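Local coordinates for protein SOSEKI 4 (Arabidopsis thaliana, PDB 6RSN) that forms long filaments with other SOSEKI proteins through its DIX-like domain, reads cell polarity cues and influences the orientation of plant cell division, at residues 15-20 against 67-72. The protein carries 1 engineered substitution. Numbering follows the deposited sequence.
Sequences NGRLDH and FVWYAL. Engineered in segment 67-72: Ala71 (natural residue Asp).
Across one surface of the ubiquitin-like sheet of the DIX-like domain, Arg17 from the loop joining strands 5-13 and 22-27 meets Trp69 of strand 66-71. The backbones stay far apart, with 13.9 Å between Arg17 CA and Trp69 CA, and the two long side chains span the gap. The arginine chain bends at its third torsion (chi3 -109°), and the guanidinium it carries reaches the indole through NH2. That nitrogen sits 3.3 Å from Trp69 NE1 and 3.7 Å from Trp69 CZ2. Both nitrogens are donors, so the pair is a close approach and not a hydrogen bond. The guanidinium and indole planes stand 83° apart, and the approach is oblique, without stacking. Just 73 Å² is buried in all, a light touch at the surface. Arg17 is poorly ordered, so the guanidinium position is less certain and the group may well be mobile. Other partners surround the pair: Arg17 makes a cation-pi contact with Tyr11 of strand 5-13, and Trp69 makes one with Lys89 of strand 86-92. Trp69 further packs on Ser58 and Lys60 of strand 55-63 and on Val87, so the pair reaches over the central strands from the outermost strand 66-71 to the 15-20 loop.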
ATOM      1  N   ASN A  15      -4.540   3.217 -16.254  1.00 70.25           N
ATOM      2  CA  ASN A  15      -5.030   4.356 -17.016  1.00 78.51           C
ATOM      3  C   ASN A  15      -5.779   5.294 -16.070  1.00 88.52           C
ATOM      4  O   ASN A  15      -5.875   6.496 -16.313  1.00 90.71           O
ATOM      5  CB  ASN A  15      -5.940   3.887 -18.151  1.00 76.93           C
ATOM      6  CG  ASN A  15      -5.314   2.737 -18.907  1.00 77.26           C
ATOM      7  OD1 ASN A  15      -4.263   2.905 -19.515  1.00 86.61           O
ATOM      8  ND2 ASN A  15      -5.924   1.565 -18.854  1.00 74.95           N
ATOM      9  N   GLY A  16      -6.314   4.714 -14.990  1.00 90.92           N
ATOM     10  CA  GLY A  16      -7.130   5.447 -14.039  1.00 89.04           C
ATOM     11  C   GLY A  16      -8.034   4.491 -13.274  1.00 92.49           C
ATOM     12  O   GLY A  16      -9.243   4.697 -13.216  1.00102.55           O
ATOM     13  N   ARG A  17      -7.424   3.418 -12.754  1.00 86.50           N
ATOM     14  CA  ARG A  17      -7.978   2.606 -11.681  1.00 85.07           C
ATOM     15  C   ARG A  17      -9.202   1.821 -12.139  1.00 80.12           C
ATOM     16  O   ARG A  17     -10.171   1.720 -11.386  1.00 76.54           O
ATOM     17  CB  ARG A  17      -8.311   3.473 -10.460  1.00 86.10           C
ATOM     18  CG  ARG A  17      -7.329   3.306  -9.305  1.00 85.65           C
ATOM     19  CD  ARG A  17      -8.155   3.803  -8.089  1.00 87.34           C
ATOM     20  NE  ARG A  17      -7.618   5.095  -7.622  1.00 90.52           N
ATOM     21  CZ  ARG A  17      -8.072   5.767  -6.546  1.00 92.96           C
ATOM     22  NH1 ARG A  17      -9.042   5.267  -5.787  1.00 92.01           N
ATOM     23  NH2 ARG A  17      -7.573   6.954  -6.253  1.00 96.14           N
ATOM     24  N   LEU A  18      -9.115   1.222 -13.341  1.00 73.96           N
ATOM     25  CA  LEU A  18     -10.242   0.540 -13.982  1.00 70.07           C
ATOM     26  C   LEU A  18     -10.765  -0.642 -13.145  1.00 61.93           C
ATOM     27  O   LEU A  18     -11.503  -1.459 -13.693  1.00 65.91           O
ATOM     28  CB  LEU A  18      -9.847   0.016 -15.376  1.00 66.02           C
ATOM     29  CG  LEU A  18      -9.228   0.974 -16.394  1.00 66.07           C
ATOM     30  CD1 LEU A  18      -7.730   0.739 -16.491  1.00 62.20           C
ATOM     31  CD2 LEU A  18      -9.853   0.746 -17.767  1.00 67.38           C
ATOM     32  N   ASP A  19     -10.403  -0.757 -11.846  1.00 53.86           N
ATOM     33  CA  ASP A  19     -10.670  -1.982 -11.087  1.00 45.82           C
ATOM     34  C   ASP A  19     -10.899  -1.729  -9.582  1.00 39.86           C
ATOM     35  O   ASP A  19     -10.454  -0.739  -8.987  1.00 38.98           O
ATOM     36  CB  ASP A  19      -9.620  -3.071 -11.376  1.00 44.59           C
ATOM     37  CG  ASP A  19      -9.898  -4.430 -10.729  1.00 44.92           C
ATOM     38  OD1 ASP A  19     -11.093  -4.864 -10.725  1.00 40.77           O
ATOM     39  OD2 ASP A  19      -8.913  -5.046 -10.201  1.00 41.09           O
ATOM     40  N   HIS A  20     -11.627  -2.672  -8.971  1.00 35.51           N
ATOM     41  CA  HIS A  20     -11.892  -2.663  -7.550  1.00 32.11           C
ATOM     42  C   HIS A  20     -10.555  -2.818  -6.846  1.00 26.71           C
ATOM     43  O   HIS A  20      -9.562  -3.345  -7.415  1.00 26.91           O
ATOM     44  CB  HIS A  20     -12.719  -3.908  -7.158  1.00 32.48           C
ATOM     45  CG  HIS A  20     -13.975  -4.087  -7.919  1.00 35.91           C
ATOM     46  ND1 HIS A  20     -14.954  -3.104  -7.965  1.00 37.72           N
ATOM     47  CD2 HIS A  20     -14.427  -5.153  -8.632  1.00 37.22           C
ATOM     48  CE1 HIS A  20     -15.979  -3.566  -8.659  1.00 38.93           C
ATOM     49  NE2 HIS A  20     -15.670  -4.818  -9.079  1.00 40.16           N
ATOM     50  N   PHE A  67      -8.168  14.022   1.799  1.00 37.82           N
ATOM     51  CA  PHE A  67      -7.112  13.033   1.867  1.00 35.42           C
ATOM     52  C   PHE A  67      -6.123  13.319   0.759  1.00 32.13           C
ATOM     53  O   PHE A  67      -6.419  14.091  -0.173  1.00 31.04           O
ATOM     54  CB  PHE A  67      -7.691  11.638   1.639  1.00 34.79           C
ATOM     55  CG  PHE A  67      -8.688  11.316   2.716  1.00 38.17           C
ATOM     56  CD1 PHE A  67      -8.227  10.939   3.969  1.00 39.70           C
ATOM     57  CD2 PHE A  67     -10.053  11.370   2.457  1.00 38.42           C
ATOM     58  CE1 PHE A  67      -9.133  10.605   4.968  1.00 43.54           C
ATOM     59  CE2 PHE A  67     -10.960  11.098   3.474  1.00 43.44           C
ATOM     60  CZ  PHE A  67     -10.492  10.709   4.723  1.00 45.21           C
ATOM     61  N   VAL A  68      -4.937  12.730   0.906  1.00 31.49           N
ATOM     62  CA  VAL A  68      -3.901  12.898  -0.101  1.00 27.52           C
ATOM     63  C   VAL A  68      -3.231  11.524  -0.156  1.00 27.54           C
ATOM     64  O   VAL A  68      -3.275  10.740   0.788  1.00 26.25           O
ATOM     65  CB  VAL A  68      -2.899  14.016   0.296  1.00 28.62           C
ATOM     66  CG1 VAL A  68      -2.192  13.656   1.622  1.00 28.98           C
ATOM     67  CG2 VAL A  68      -1.859  14.293  -0.787  1.00 29.54           C
ATOM     68  N   TRP A  69      -2.767  11.165  -1.341  1.00 23.52           N
ATOM     69  CA  TRP A  69      -1.924   9.973  -1.511  1.00 23.03           C
ATOM     70  C   TRP A  69      -0.471  10.334  -1.258  1.00 22.33           C
ATOM     71  O   TRP A  69       0.160  11.057  -2.049  1.00 23.42           O
ATOM     72  CB  TRP A  69      -2.072   9.435  -2.954  1.00 22.14           C
ATOM     73  CG  TRP A  69      -3.429   8.876  -3.241  1.00 21.92           C
ATOM     74  CD1 TRP A  69      -4.336   9.312  -4.158  1.00 25.55           C
ATOM     75  CD2 TRP A  69      -3.988   7.692  -2.672  1.00 23.26           C
ATOM     76  NE1 TRP A  69      -5.461   8.519  -4.177  1.00 27.51           N
ATOM     77  CE2 TRP A  69      -5.278   7.516  -3.249  1.00 24.21           C
ATOM     78  CE3 TRP A  69      -3.549   6.778  -1.720  1.00 23.92           C
ATOM     79  CZ2 TRP A  69      -6.086   6.426  -2.928  1.00 27.22           C
ATOM     80  CZ3 TRP A  69      -4.386   5.740  -1.346  1.00 23.92           C
ATOM     81  CH2 TRP A  69      -5.623   5.554  -1.970  1.00 26.33           C
ATOM     82  N   TYR A  70       0.047   9.844  -0.119  1.00 22.40           N
ATOM     83  CA  TYR A  70       1.370  10.228   0.316  1.00 24.97           C
ATOM     84  C   TYR A  70       2.381   9.215  -0.212  1.00 22.47           C
ATOM     85  O   TYR A  70       2.295   8.052   0.077  1.00 24.10           O
ATOM     86  CB  TYR A  70       1.383  10.119   1.851  1.00 30.64           C
ATOM     87  CG  TYR A  70       2.491  10.913   2.459  1.00 35.18           C
ATOM     88  CD1 TYR A  70       3.755  10.362   2.646  1.00 40.00           C
ATOM     89  CD2 TYR A  70       2.251  12.202   2.886  1.00 40.29           C
ATOM     90  CE1 TYR A  70       4.770  11.096   3.248  1.00 39.63           C
ATOM     91  CE2 TYR A  70       3.244  12.949   3.506  1.00 44.45           C
ATOM     92  CZ  TYR A  70       4.511  12.397   3.657  1.00 45.10           C
ATOM     93  OH  TYR A  70       5.461  13.171   4.257  1.00 48.46           O
ATOM     94  N   ALA A  71       3.362   9.654  -1.019  1.00 23.64           N
ATOM     95  CA  ALA A  71       4.319   8.789  -1.681  1.00 23.23           C
ATOM     96  C   ALA A  71       5.205   8.099  -0.647  1.00 24.51           C
ATOM     97  O   ALA A  71       5.669   8.729   0.348  1.00 28.14           O
ATOM     98  CB  ALA A  71       5.166   9.695  -2.579  1.00 28.42           C
ATOM     99  N   LEU A  72       5.370   6.795  -0.825  1.00 24.10           N
ATOM    100  CA  LEU A  72       6.210   5.956   0.030  1.00 24.06           C
ATOM    101  C   LEU A  72       7.457   5.363  -0.659  1.00 26.36           C
ATOM    102  O   LEU A  72       7.382   4.968  -1.806  1.00 24.91           O
ATOM    103  CB  LEU A  72       5.353   4.757   0.451  1.00 23.32           C
ATOM    104  CG  LEU A  72       4.028   5.039   1.173  1.00 25.33           C
ATOM    105  CD1 LEU A  72       3.154   3.786   1.204  1.00 25.02           C
ATOM    106  CD2 LEU A  72       4.293   5.476   2.626  1.00 28.53           C
TER